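Local coordinates for protein pyocin S5 (PDB 6THK) that probably kills competing bacteria by forming ion-conducting channels that depolarise the cytoplasmic membrane after import into the target cell, at residues 104-109 / 182-187; 354-359 / 482-487; 401-406 / 455-460. The protein carries 1 engineered substitution. One frame throughout, in Å; residues are numbered along the deposited sequence.

Interaction 1. Residues 104-109 / 182-187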
loop_
_atom_site.group_PDB
_atom_site.type_symbol
_atom_site.label_atom_id
_atom_site.label_comp_id
_atom_site.label_asym_id
_atom_site.label_seq_id
_atom_site.Cartn_x
_atom_site.Cartn_y
_atom_site.Cartn_z
ATOM N N ALA A 104 -5.324 -49.946 -7.853
ATOM C CA ALA A 104 -6.440 -50.864 -7.619
ATOM C C ALA A 104 -6.084 -52.293 -8.034
ATOM O O ALA A 104 -6.371 -53.242 -7.292
ATOM C CB ALA A 104 -7.662 -50.399 -8.387
ATOM N N VAL A 105 -5.463 -52.425 -9.226
ATOM C CA VAL A 105 -5.014 -53.681 -9.812
ATOM C C VAL A 105 -3.891 -54.280 -8.950
ATOM O O VAL A 105 -3.954 -55.472 -8.623
ATOM C CB VAL A 105 -4.616 -53.470 -11.297
ATOM C CG1 VAL A 105 -3.784 -54.625 -11.838
ATOM C CG2 VAL A 105 -5.858 -53.246 -12.154
ATOM N N LEU A 106 -2.912 -53.439 -8.541
ATOM C CA LEU A 106 -1.783 -53.816 -7.692
ATOM C C LEU A 106 -2.231 -54.296 -6.335
ATOM O O LEU A 106 -1.645 -55.249 -5.825
ATOM C CB LEU A 106 -0.774 -52.664 -7.541
ATOM C CG LEU A 106 0.580 -52.967 -6.881
ATOM C CD1 LEU A 106 1.271 -54.159 -7.518
ATOM C CD2 LEU A 106 1.495 -51.763 -6.950
ATOM N N HIS A 107 -3.264 -53.659 -5.747
ATOM C CA HIS A 107 -3.761 -54.062 -4.434
ATOM C C HIS A 107 -4.383 -55.461 -4.464
ATOM O O HIS A 107 -4.199 -56.240 -3.520
ATOM C CB HIS A 107 -4.711 -53.018 -3.837
ATOM C CG HIS A 107 -4.691 -53.007 -2.337
ATOM N ND1 HIS A 107 -3.518 -52.746 -1.631
ATOM C CD2 HIS A 107 -5.686 -53.252 -1.451
ATOM C CE1 HIS A 107 -3.842 -52.840 -0.350
ATOM N NE2 HIS A 107 -5.136 -53.131 -0.194
ATOM N N LYS A 108 -5.064 -55.793 -5.580
ATOM C CA LYS A 108 -5.680 -57.106 -5.813
ATOM C C LYS A 108 -4.590 -58.172 -6.031
ATOM O O LYS A 108 -4.711 -59.280 -5.507
ATOM C CB LYS A 108 -6.683 -57.048 -6.995
ATOM C CG LYS A 108 -7.277 -58.389 -7.458
ATOM C CD LYS A 108 -8.057 -59.139 -6.371
ATOM C CE LYS A 108 -8.410 -60.543 -6.795
ATOM N NZ LYS A 108 -8.925 -61.345 -5.653
ATOM N N MET A 109 -3.529 -57.820 -6.785
ATOM C CA MET A 109 -2.383 -58.681 -7.078
ATOM C C MET A 109 -1.582 -58.993 -5.831
ATOM O O MET A 109 -1.139 -60.131 -5.685
ATOM C CB MET A 109 -1.473 -58.018 -8.101
ATOM C CG MET A 109 -1.841 -58.355 -9.515
ATOM S SD MET A 109 -1.145 -57.190 -10.698
ATOM C CE MET A 109 0.552 -57.500 -10.513
ATOM N N LYS A 182 6.329 -56.554 -8.951
ATOM C CA LYS A 182 7.565 -55.763 -9.054
ATOM C C LYS A 182 7.516 -54.832 -10.259
ATOM O O LYS A 182 7.862 -53.656 -10.135
ATOM C CB LYS A 182 8.801 -56.671 -9.146
ATOM C CG LYS A 182 9.250 -57.237 -7.805
ATOM C CD LYS A 182 10.217 -58.414 -7.970
ATOM C CE LYS A 182 10.792 -58.877 -6.651
ATOM N NZ LYS A 182 9.768 -59.527 -5.787
ATOM N N VAL A 183 7.051 -55.350 -11.411
ATOM C CA VAL A 183 6.904 -54.596 -12.652
ATOM C C VAL A 183 5.803 -53.529 -12.515
ATOM O O VAL A 183 6.084 -52.374 -12.817
ATOM C CB VAL A 183 6.713 -55.520 -13.885
ATOM C CG1 VAL A 183 6.411 -54.717 -15.151
ATOM C CG2 VAL A 183 7.941 -56.403 -14.096
ATOM N N LEU A 184 4.579 -53.897 -12.036
ATOM C CA LEU A 184 3.466 -52.955 -11.855
ATOM C C LEU A 184 3.808 -51.836 -10.869
ATOM O O LEU A 184 3.568 -50.686 -11.199
ATOM C CB LEU A 184 2.128 -53.634 -11.498
ATOM C CG LEU A 184 0.865 -52.724 -11.410
ATOM C CD1 LEU A 184 0.618 -51.927 -12.707
ATOM C CD2 LEU A 184 -0.362 -53.516 -11.075
ATOM N N ARG A 185 4.420 -52.164 -9.710
ATOM C CA ARG A 185 4.858 -51.212 -8.680
ATOM C C ARG A 185 5.884 -50.207 -9.251
ATOM O O ARG A 185 5.842 -49.032 -8.894
ATOM C CB ARG A 185 5.446 -51.967 -7.477
ATOM C CG ARG A 185 5.475 -51.196 -6.162
ATOM C CD ARG A 185 4.914 -52.021 -5.010
ATOM N NE ARG A 185 5.593 -53.310 -4.860
ATOM C CZ ARG A 185 5.407 -54.155 -3.850
ATOM N NH1 ARG A 185 4.567 -53.852 -2.867
ATOM N NH2 ARG A 185 6.074 -55.300 -3.804
ATOM N N GLN A 186 6.765 -50.664 -10.167
ATOM C CA GLN A 186 7.775 -49.839 -10.837
ATOM C C GLN A 186 7.127 -48.892 -11.865
ATOM O O GLN A 186 7.575 -47.754 -12.011
ATOM C CB GLN A 186 8.819 -50.731 -11.518
ATOM C CG GLN A 186 10.261 -50.320 -11.251
ATOM C CD GLN A 186 11.242 -51.067 -12.130
ATOM O OE1 GLN A 186 11.270 -52.310 -12.174
ATOM N NE2 GLN A 186 12.092 -50.319 -12.833
ATOM N N GLU A 187 6.080 -49.360 -12.529
ATOM C CA GLU A 187 5.370 -48.555 -13.505
ATOM C C GLU A 187 4.465 -47.564 -12.790
ATOM O O GLU A 187 4.273 -46.444 -13.243
ATOM C CB GLU A 187 4.551 -49.443 -14.437
#
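Leu-184 reaches across from helix 157-212 and sets one methyl, CD2, among three side chains of helix 95-121. Val-105 CG1 lies 3.7 Å from Leu-184 CD2, and Met-109 SD lies 3.8 Å from the same methyl. Leu-106 supplies the rest of the seat: its backbone N is 3.6 Å from Leu-184 CD2, so the methyl comes right down onto the helix surface. The two leucine side chains lie alongside each other, pointing opposite ways, each with CG anti to its own backbone N (chi1 -170° for Leu-106, -175° for Leu-184), which carries each branch over toward the facing helix. Leu-106 CD2 then rests on the backbone and aliphatic stem of Arg-185, 3.8 Å from Arg-185 CA. That stem is bent at chi2 and chi3, and its guanidinium forms a salt bridge through NH1 with Glu-110 of helix 95-121, one turn beyond Leu-106. The short segments run nearly antiparallel, at 153°, their axes approaching to 10.2 Å, a separation that branched leucines can span. Helix 42-87 adds a third wall, with Val-75 touching both Met-109 and Leu-184, so the contact is one layer of a helical bundle. Leucine and valine give compact, branched surfaces here, whereas methionine's unbranched thioether can bend round the inserted methyl. The chemistry implies adhesion by dispersion and burial of apolar surface, with the Arg-185 to Glu-110 ion pair at the exposed border.

Interaction 2. Residues 354-359 / 482-487. With ZN (zinc ion), chain H.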
loop_
_atom_site.group_PDB
_atom_site.type_symbol
_atom_site.label_atom_id
_atom_site.label_comp_id
_atom_site.label_asym_id
_atom_site.label_seq_id
_atom_site.Cartn_x
_atom_site.Cartn_y
_atom_site.Cartn_z
ATOM N N ARG A 354 -13.699 52.068 5.230
ATOM C CA ARG A 354 -14.210 50.696 5.184
ATOM C C ARG A 354 -15.323 50.600 4.111
ATOM O O ARG A 354 -16.223 51.455 4.067
ATOM C CB ARG A 354 -14.721 50.317 6.591
ATOM C CG ARG A 354 -14.630 48.847 6.932
ATOM C CD ARG A 354 -14.672 48.554 8.436
ATOM N NE ARG A 354 -13.341 48.637 9.046
ATOM C CZ ARG A 354 -12.447 47.649 9.067
ATOM N NH1 ARG A 354 -12.732 46.473 8.521
ATOM N NH2 ARG A 354 -11.257 47.834 9.628
ATOM N N GLY A 355 -15.158 49.654 3.186
ATOM C CA GLY A 355 -16.087 49.406 2.087
ATOM C C GLY A 355 -16.176 50.449 0.995
ATOM O O GLY A 355 -17.026 50.343 0.115
ATOM N N LYS A 356 -15.304 51.449 1.033
ATOM C CA LYS A 356 -15.263 52.518 0.039
ATOM C C LYS A 356 -14.040 52.342 -0.877
ATOM O O LYS A 356 -13.102 51.615 -0.528
ATOM C CB LYS A 356 -15.211 53.895 0.726
ATOM C CG LYS A 356 -16.507 54.363 1.408
ATOM C CD LYS A 356 -16.365 55.851 1.801
ATOM C CE LYS A 356 -17.580 56.441 2.483
ATOM N NZ LYS A 356 -17.876 55.777 3.786
ATOM N N ASN A 357 -14.084 52.979 -2.060
ATOM C CA ASN A 357 -12.970 53.001 -3.010
ATOM C C ASN A 357 -12.396 54.429 -3.036
ATOM O O ASN A 357 -13.000 55.352 -2.481
ATOM C CB ASN A 357 -13.423 52.603 -4.423
ATOM C CG ASN A 357 -13.863 51.176 -4.567
ATOM O OD1 ASN A 357 -13.066 50.235 -4.475
ATOM N ND2 ASN A 357 -15.144 51.004 -4.850
ATOM N N ILE A 358 -11.234 54.606 -3.676
ATOM C CA ILE A 358 -10.574 55.900 -3.798
ATOM C C ILE A 358 -11.340 56.760 -4.807
ATOM O O ILE A 358 -11.777 56.248 -5.839
ATOM C CB ILE A 358 -9.110 55.636 -4.202
ATOM C CG1 ILE A 358 -8.363 55.009 -3.021
ATOM C CG2 ILE A 358 -8.392 56.883 -4.746
ATOM C CD1 ILE A 358 -7.332 54.000 -3.368
ATOM N N ARG A 359 -11.524 58.052 -4.507
ATOM C CA ARG A 359 -12.212 58.974 -5.412
ATOM C C ARG A 359 -11.308 59.345 -6.603
ATOM O O ARG A 359 -10.183 58.847 -6.729
ATOM C CB ARG A 359 -12.666 60.241 -4.671
ATOM C CG ARG A 359 -13.634 59.980 -3.525
ATOM C CD ARG A 359 -13.818 61.205 -2.659
ATOM N NE ARG A 359 -14.695 62.198 -3.284
ATOM C CZ ARG A 359 -14.813 63.455 -2.871
ATOM N NH1 ARG A 359 -14.102 63.893 -1.840
ATOM N NH2 ARG A 359 -15.631 64.291 -3.498
ATOM N N MET A 482 -9.660 62.225 -0.518
ATOM C CA MET A 482 -9.613 61.151 -1.503
ATOM C C MET A 482 -10.621 60.039 -1.194
ATOM O O MET A 482 -10.771 59.103 -1.988
ATOM C CB MET A 482 -8.195 60.584 -1.520
ATOM C CG MET A 482 -7.761 60.136 -2.867
ATOM S SD MET A 482 -7.361 61.525 -3.914
ATOM C CE MET A 482 -8.011 60.958 -5.465
ATOM N N ILE A 483 -11.302 60.147 -0.029
ATOM C CA ILE A 483 -12.242 59.146 0.468
ATOM C C ILE A 483 -13.674 59.672 0.556
ATOM O O ILE A 483 -14.540 59.228 -0.199
ATOM C CB ILE A 483 -11.748 58.550 1.818
ATOM C CG1 ILE A 483 -10.314 57.989 1.691
ATOM C CG2 ILE A 483 -12.731 57.495 2.351
ATOM C CD1 ILE A 483 -9.610 57.628 3.006
ATOM N N ASP A 484 -13.910 60.619 1.472
ATOM C CA ASP A 484 -15.223 61.175 1.764
ATOM C C ASP A 484 -15.064 62.622 2.176
ATOM O O ASP A 484 -14.130 62.942 2.912
ATOM C CB ASP A 484 -15.838 60.378 2.947
ATOM C CG ASP A 484 -17.335 60.508 3.165
ATOM O OD1 ASP A 484 -18.008 61.139 2.317
ATOM O OD2 ASP A 484 -17.844 59.935 4.166
ATOM N N GLU A 485 -16.018 63.472 1.756
ATOM C CA GLU A 485 -16.098 64.895 2.090
ATOM C C GLU A 485 -16.166 65.139 3.601
ATOM O O GLU A 485 -15.520 66.070 4.076
ATOM C CB GLU A 485 -17.300 65.568 1.395
ATOM C CG GLU A 485 -17.311 67.091 1.496
ATOM C CD GLU A 485 -16.934 67.910 0.274
ATOM O OE1 GLU A 485 -17.198 67.462 -0.866
ATOM O OE2 GLU A 485 -16.443 69.045 0.463
ATOM N N ASP A 486 -16.945 64.318 4.352
ATOM C CA ASP A 486 -17.084 64.463 5.809
ATOM C C ASP A 486 -15.805 64.072 6.541
ATOM O O ASP A 486 -15.533 64.629 7.604
ATOM C CB ASP A 486 -18.335 63.754 6.380
ATOM C CG ASP A 486 -18.480 62.271 6.099
ATOM O OD1 ASP A 486 -17.701 61.480 6.669
ATOM O OD2 ASP A 486 -19.432 61.894 5.371
ATOM N N LEU A 487 -14.979 63.194 5.938
ATOM C CA LEU A 487 -13.684 62.829 6.513
ATOM C C LEU A 487 -12.673 63.961 6.322
ATOM O O LEU A 487 -11.849 64.191 7.207
ATOM C CB LEU A 487 -13.144 61.500 5.977
ATOM C CG LEU A 487 -13.843 60.240 6.464
ATOM C CD1 LEU A 487 -13.263 59.027 5.790
ATOM C CD2 LEU A 487 -13.738 60.090 7.973
HETATM ZN ZN ZN H . -16.372 70.303 2.315
HETATM O O HOH W 1 -15.103 56.841 -1.937
#
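Arg-359 N donates a nearly straight hydrogen bond to Met-482 O, 2.8 Å long with an angle of 173° at the hydrogen and the donor tilted 25° from the carbonyl plane. Beside it, a water donates to both Asn-357 O and Ile-483 O, bridging the two backbones. The Arg-359 side chain folds over the turn, its CD 3.2 Å from Ile-483 O, and its NH2 is hydrogen-bonded to Ser-367 OG. Ser-367 OG also hydrogen-bonds Glu-485 OE1, leaving Glu-485 OE2 to bind zinc at 2.2 Å; His-371 and Glu-489 complete the protein ligands, so the serine probably helps position a metal-binding carboxylate. In the colicin pore-forming domain, this contact joins the loop between helices 340-353 and 361-378 to the turn leading into helix 485-498, where Asp-484 takes the N-cap position although its side chain makes no capping bond. Lys-356 NZ hydrogen-bonds Gly-352 O and stays 4.2 Å from Asp-484 OD2, beyond a salt bridge, while its CD packs against Ile-483 CG2, the side chains crossing nearly perpendicularly. On the buried side Ile-358 CG2, anti to the backbone N, meets Met-482 CG at 3.8 Å. Branched Ile-358 and flexible Met-482 both pack on Leu-454 of helix 451-464.

Interaction 3. Residues 401-406 / 455-460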
loop_
_atom_site.group_PDB
_atom_site.type_symbol
_atom_site.label_atom_id
_atom_site.label_comp_id
_atom_site.label_asym_id
_atom_site.label_seq_id
_atom_site.Cartn_x
_atom_site.Cartn_y
_atom_site.Cartn_z
ATOM N N LYS A 401 7.071 47.955 5.714
ATOM C CA LYS A 401 6.704 46.953 6.701
ATOM C C LYS A 401 5.415 47.316 7.443
ATOM O O LYS A 401 4.625 46.429 7.770
ATOM C CB LYS A 401 7.879 46.748 7.669
ATOM C CG LYS A 401 7.658 45.680 8.727
ATOM C CD LYS A 401 7.433 44.278 8.144
ATOM C CE LYS A 401 7.299 43.263 9.240
ATOM N NZ LYS A 401 8.490 43.287 10.123
ATOM N N SER A 402 5.209 48.612 7.714
ATOM C CA SER A 402 4.016 49.113 8.393
ATOM C C SER A 402 2.826 49.047 7.454
ATOM O O SER A 402 1.764 48.571 7.856
ATOM C CB SER A 402 4.242 50.536 8.884
ATOM O OG SER A 402 5.242 50.519 9.889
ATOM N N LEU A 403 3.021 49.457 6.173
ATOM C CA LEU A 403 1.975 49.384 5.151
ATOM C C LEU A 403 1.501 47.928 4.912
ATOM O O LEU A 403 0.311 47.718 4.690
ATOM C CB LEU A 403 2.409 50.080 3.842
ATOM C CG LEU A 403 1.472 49.949 2.613
ATOM C CD1 LEU A 403 0.112 50.597 2.868
ATOM C CD2 LEU A 403 2.111 50.551 1.365
ATOM N N GLU A 404 2.395 46.926 5.014
ATOM C CA GLU A 404 1.931 45.554 4.805
ATOM C C GLU A 404 1.079 45.091 5.998
ATOM O O GLU A 404 -0.004 44.546 5.785
ATOM C CB GLU A 404 3.054 44.569 4.404
ATOM C CG GLU A 404 4.140 44.274 5.429
ATOM C CD GLU A 404 5.043 43.112 5.056
ATOM O OE1 GLU A 404 4.552 41.959 5.043
ATOM O OE2 GLU A 404 6.240 43.353 4.768
ATOM N N LYS A 405 1.490 45.456 7.229
ATOM C CA LYS A 405 0.744 45.157 8.453
ATOM C C LYS A 405 -0.622 45.870 8.463
ATOM O O LYS A 405 -1.637 45.221 8.722
ATOM C CB LYS A 405 1.570 45.530 9.693
ATOM C CG LYS A 405 2.444 44.386 10.206
ATOM C CD LYS A 405 3.340 44.803 11.366
ATOM C CE LYS A 405 4.605 45.492 10.901
ATOM N NZ LYS A 405 5.422 46.026 12.023
ATOM N N PHE A 406 -0.663 47.184 8.159
ATOM C CA PHE A 406 -1.938 47.928 8.126
ATOM C C PHE A 406 -2.863 47.369 7.051
ATOM O O PHE A 406 -4.051 47.180 7.321
ATOM C CB PHE A 406 -1.733 49.449 7.951
ATOM C CG PHE A 406 -1.159 50.167 9.157
ATOM C CD1 PHE A 406 -1.793 50.104 10.397
ATOM C CD2 PHE A 406 -0.013 50.949 9.041
ATOM C CE1 PHE A 406 -1.248 50.751 11.511
ATOM C CE2 PHE A 406 0.527 51.603 10.156
ATOM C CZ PHE A 406 -0.103 51.513 11.377
ATOM N N VAL A 455 -5.404 54.796 3.635
ATOM C CA VAL A 455 -5.340 54.976 5.078
ATOM C C VAL A 455 -4.104 54.276 5.631
ATOM O O VAL A 455 -3.457 54.786 6.524
ATOM C CB VAL A 455 -6.611 54.486 5.786
ATOM C CG1 VAL A 455 -6.508 54.739 7.275
ATOM C CG2 VAL A 455 -7.832 55.190 5.224
ATOM N N GLY A 456 -3.777 53.105 5.092
ATOM C CA GLY A 456 -2.583 52.384 5.490
ATOM C C GLY A 456 -1.348 53.206 5.164
ATOM O O GLY A 456 -0.420 53.266 5.953
ATOM N N ILE A 457 -1.350 53.843 3.995
ATOM C CA ILE A 457 -0.272 54.710 3.555
ATOM C C ILE A 457 -0.123 55.879 4.526
ATOM O O ILE A 457 0.984 56.233 4.912
ATOM C CB ILE A 457 -0.542 55.223 2.134
ATOM C CG1 ILE A 457 -0.269 54.118 1.121
ATOM C CG2 ILE A 457 0.289 56.450 1.835
ATOM C CD1 ILE A 457 -0.681 54.464 -0.285
ATOM N N ALA A 458 -1.247 56.465 4.919
ATOM C CA ALA A 458 -1.279 57.576 5.886
ATOM C C ALA A 458 -0.679 57.168 7.231
ATOM O O ALA A 458 0.159 57.871 7.783
ATOM C CB ALA A 458 -2.714 58.055 6.072
ATOM N N PHE A 459 -1.088 56.023 7.731
ATOM C CA PHE A 459 -0.641 55.461 9.000
ATOM C C PHE A 459 0.828 54.983 8.929
ATOM O O PHE A 459 1.583 55.264 9.862
ATOM C CB PHE A 459 -1.594 54.334 9.456
ATOM C CG PHE A 459 -3.018 54.728 9.847
ATOM C CD1 PHE A 459 -3.467 56.038 9.700
ATOM C CD2 PHE A 459 -3.906 53.782 10.356
ATOM C CE1 PHE A 459 -4.771 56.401 10.084
ATOM C CE2 PHE A 459 -5.202 54.145 10.732
ATOM C CZ PHE A 459 -5.621 55.454 10.602
ATOM N N ALA A 460 1.243 54.289 7.818
ATOM C CA ALA A 460 2.638 53.803 7.629
ATOM C C ALA A 460 3.635 54.974 7.691
ATOM O O ALA A 460 4.726 54.835 8.255
ATOM C CB ALA A 460 2.781 53.055 6.304
#
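Phe-406 and Phe-459 share nearly the same first torsion, with CG beside the backbone N and anti to the carbonyl carbon (chi1 -71° for Phe-406), which sends both rings to the same side of the interface, while their differing second torsions turn the ring planes apart. The rings meet in a T-shaped pair, planes at 78° and centroids 5.6 Å apart, the edge of Phe-459 directed at the face of Phe-406. Over that face also sits Phe-459 CB, 3.7 Å from the ring centroid, in a CH-pi contact. One face of the Phe-406 ring thus receives both the stem and the rim of its neighbour.

Beside the aromatics, small residues let the backbones approach. A CB on Gly-456 would point at the other helix and sit tightly against Leu-403 CD1; without one, Phe-406 CB can settle 3.9 Å from Gly-456 CA. Leu-403 CG, anti to the backbone N, carries CD1 to within 3.7 Å of Ile-457 N. Ala-460 CB lies 3.6 Å from Leu-403 N, and Ser-402 CB packs on the same alanine, while Ser-402 OG finds hydrogen-bonding partners in Met-398 O and Thr-463 OG1. The axes of the short segments come within 8.4 Å, their directions 138° apart.

Phe-330 and Phe-326, both on helix 272-338, extend the aromatic cluster around Phe-406. The contact ties helix 396-409 to helix 451-464 of the pore-forming domain; residues 455-460 lie within a predicted transmembrane segment. Glycine and alanine permit the close approach and phenylalanines fill the space beside it, implying cohesion through apolar packing and ring electrostatics, with the serine hydroxyl satisfied locally.

Interactions 2 and 3 belong to the pore-forming domain, with centres about 17 Å apart, whereas interaction 1 lies on the other side of the chain's centre, its centre more than 100 Å from either. Interactions 1 and 3 are buried helix-helix contacts, but the former seats branched aliphatic side chains and a methionine between more widely spaced axes, and the latter combines small residues with aromatic rings. Interaction 2 is only partly buried and joins loop to turn, so backbone polar groups and a water carry much of its chemistry, with a zinc site at its edge. It meets interaction 3 directly: Ile-483 CD1 packs 3.7 Å from Val-455 CG2, linking the metal-bearing border to the apolar interior.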